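Local coordinates for protein retinol dehydratase (Spodoptera frugiperda, PDB 1FMJ) that dehydrates retinol, binding it together with adenosine-3'-5'-diphosphate, and probably shares sulfotransferase activity with its family, at residues T97-S100 with L101-I104. Residues are numbered along the deposited sequence; the frame is centred on the assembly and turned at random.
Sequences TYMS and LRYI
The carbonyl oxygen of M99 is gripped by two backbone amides: Y103 N, 3.0 Å from M99 O, approaches almost in line with the C=O bond, whereas R102 N, 2.9 Å from M99 O, stands well above the carbonyl plane. One residue earlier, Y98 O takes L101 N at 2.7 Å and, weakly, R102 N. With Y98 at the N-cap position, these bonds close the single short turn of helix 99-102, which in this sulfotransferase domain leads through Y103 into strand 104-105 at one edge of the five-stranded parallel sheet. The side chain of R102 folds back over the start of the turn; its bend at chi3 (-76°) brings NE to 3.0 Å and NH2 to 3.1 Å from T97 O, two weak bonds from one guanidinium to one carbonyl. M99 SD lies over a face of that group, offset toward its rim, while NH1 forms a salt bridge with E81 of helix 76-87. Replacing R102 by an alanine is likely to leave E81 without this charged mate and T97 O without both side-chain donors. M99, bent at chi2 (70°) and chi3 (81°), also sets SD 3.5 Å from Y103 CD1, an oblique Met-aromatic contact between side chains running alongside each other. Beyond it, Y103 OH is hydrogen-bonded to the backbone carbonyl oxygen of Q80. Near the N-cap, T97 CG2 packs crosswise against L101 CD2 at 3.7 Å.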
ATOM      1  N   THR A  97     -13.252 -15.491  -0.661  1.00 27.87           N
ATOM      2  CA  THR A  97     -12.116 -15.801  -1.519  1.00 26.95           C
ATOM      3  C   THR A  97     -10.985 -14.858  -1.117  1.00 26.41           C
ATOM      4  O   THR A  97     -11.234 -13.771  -0.589  1.00 25.48           O
ATOM      5  CB  THR A  97     -12.452 -15.593  -3.015  1.00 27.70           C
ATOM      6  OG1 THR A  97     -13.377 -16.597  -3.443  1.00 26.34           O
ATOM      7  CG2 THR A  97     -11.201 -15.703  -3.864  1.00 26.96           C
ATOM      8  N   TYR A  98      -9.748 -15.278  -1.356  1.00 25.27           N
ATOM      9  CA  TYR A  98      -8.588 -14.463  -1.012  1.00 25.72           C
ATOM     10  C   TYR A  98      -8.628 -13.068  -1.647  1.00 25.37           C
ATOM     11  O   TYR A  98      -8.846 -12.919  -2.850  1.00 24.19           O
ATOM     12  CB  TYR A  98      -7.297 -15.184  -1.417  1.00 26.09           C
ATOM     13  CG  TYR A  98      -7.020 -16.437  -0.604  1.00 26.85           C
ATOM     14  CD1 TYR A  98      -6.946 -17.690  -1.214  1.00 27.93           C
ATOM     15  CD2 TYR A  98      -6.850 -16.367   0.780  1.00 27.78           C
ATOM     16  CE1 TYR A  98      -6.711 -18.852  -0.463  1.00 28.80           C
ATOM     17  CE2 TYR A  98      -6.616 -17.520   1.545  1.00 28.25           C
ATOM     18  CZ  TYR A  98      -6.549 -18.760   0.917  1.00 29.29           C
ATOM     19  OH  TYR A  98      -6.342 -19.898   1.673  1.00 29.00           O
ATOM     20  N   MET A  99      -8.418 -12.053  -0.815  1.00 25.34           N
ATOM     21  CA  MET A  99      -8.410 -10.666  -1.260  1.00 25.28           C
ATOM     22  C   MET A  99      -7.454 -10.537  -2.444  1.00 23.95           C
ATOM     23  O   MET A  99      -7.727  -9.824  -3.406  1.00 23.32           O
ATOM     24  CB  MET A  99      -7.954  -9.761  -0.107  1.00 25.63           C
ATOM     25  CG  MET A  99      -7.871  -8.280  -0.430  1.00 27.35           C
ATOM     26  SD  MET A  99      -9.486  -7.527  -0.659  1.00 29.21           S
ATOM     27  CE  MET A  99      -9.970  -7.253   1.037  1.00 26.38           C
ATOM     28  N   SER A 100      -6.339 -11.252  -2.372  1.00 22.92           N
ATOM     29  CA  SER A 100      -5.346 -11.208  -3.435  1.00 23.71           C
ATOM     30  C   SER A 100      -5.896 -11.728  -4.764  1.00 23.39           C
ATOM     31  O   SER A 100      -5.282 -11.534  -5.804  1.00 23.27           O
ATOM     32  CB  SER A 100      -4.106 -12.001  -3.029  1.00 24.42           C
ATOM     33  OG  SER A 100      -4.431 -13.348  -2.747  1.00 27.14           O
ATOM     34  N   LEU A 101      -7.050 -12.389  -4.726  1.00 22.68           N
ATOM     35  CA  LEU A 101      -7.678 -12.894  -5.944  1.00 22.46           C
ATOM     36  C   LEU A 101      -8.807 -11.957  -6.379  1.00 21.69           C
ATOM     37  O   LEU A 101      -9.230 -11.975  -7.532  1.00 21.94           O
ATOM     38  CB  LEU A 101      -8.240 -14.309  -5.720  1.00 24.74           C
ATOM     39  CG  LEU A 101      -7.339 -15.531  -5.988  1.00 27.04           C
ATOM     40  CD1 LEU A 101      -5.951 -15.316  -5.419  1.00 28.65           C
ATOM     41  CD2 LEU A 101      -7.973 -16.777  -5.378  1.00 27.04           C
ATOM     42  N   ARG A 102      -9.300 -11.138  -5.459  1.00 19.41           N
ATOM     43  CA  ARG A 102     -10.385 -10.227  -5.786  1.00 19.06           C
ATOM     44  C   ARG A 102      -9.866  -8.890  -6.318  1.00 18.68           C
ATOM     45  O   ARG A 102     -10.589  -8.154  -6.993  1.00 17.75           O
ATOM     46  CB  ARG A 102     -11.277 -10.025  -4.557  1.00 18.22           C
ATOM     47  CG  ARG A 102     -12.181 -11.232  -4.255  1.00 19.46           C
ATOM     48  CD  ARG A 102     -13.025 -11.024  -2.993  1.00 17.25           C
ATOM     49  NE  ARG A 102     -12.225 -11.202  -1.787  1.00 18.67           N
ATOM     50  CZ  ARG A 102     -12.434 -10.566  -0.641  1.00 18.52           C
ATOM     51  NH1 ARG A 102     -13.427  -9.686  -0.529  1.00 18.88           N
ATOM     52  NH2 ARG A 102     -11.650 -10.818   0.401  1.00 17.86           N
ATOM     53  N   TYR A 103      -8.603  -8.600  -6.022  1.00 18.21           N
ATOM     54  CA  TYR A 103      -7.958  -7.367  -6.456  1.00 17.84           C
ATOM     55  C   TYR A 103      -6.643  -7.654  -7.172  1.00 17.63           C
ATOM     56  O   TYR A 103      -5.948  -8.614  -6.853  1.00 15.82           O
ATOM     57  CB  TYR A 103      -7.629  -6.471  -5.253  1.00 17.56           C
ATOM     58  CG  TYR A 103      -8.774  -5.640  -4.724  1.00 15.31           C
ATOM     59  CD1 TYR A 103      -9.753  -6.193  -3.908  1.00 15.52           C
ATOM     60  CD2 TYR A 103      -8.853  -4.284  -5.020  1.00 17.07           C
ATOM     61  CE1 TYR A 103     -10.783  -5.413  -3.395  1.00 13.36           C
ATOM     62  CE2 TYR A 103      -9.879  -3.493  -4.515  1.00 14.37           C
ATOM     63  CZ  TYR A 103     -10.836  -4.066  -3.705  1.00 13.27           C
ATOM     64  OH  TYR A 103     -11.831  -3.273  -3.203  1.00 12.62           O
ATOM     65  N   ILE A 104      -6.312  -6.819  -8.147  1.00 17.99           N
ATOM     66  CA  ILE A 104      -5.042  -6.954  -8.835  1.00 18.19           C
ATOM     67  C   ILE A 104      -4.183  -5.901  -8.165  1.00 18.15           C
ATOM     68  O   ILE A 104      -4.586  -4.744  -8.034  1.00 17.54           O
ATOM     69  CB  ILE A 104      -5.131  -6.629 -10.331  1.00 21.18           C
ATOM     70  CG1 ILE A 104      -5.898  -7.734 -11.058  1.00 21.17           C
ATOM     71  CG2 ILE A 104      -3.709  -6.471 -10.914  1.00 19.98           C
ATOM     72  CD1 ILE A 104      -6.078  -7.481 -12.530  1.00 21.86           C
TER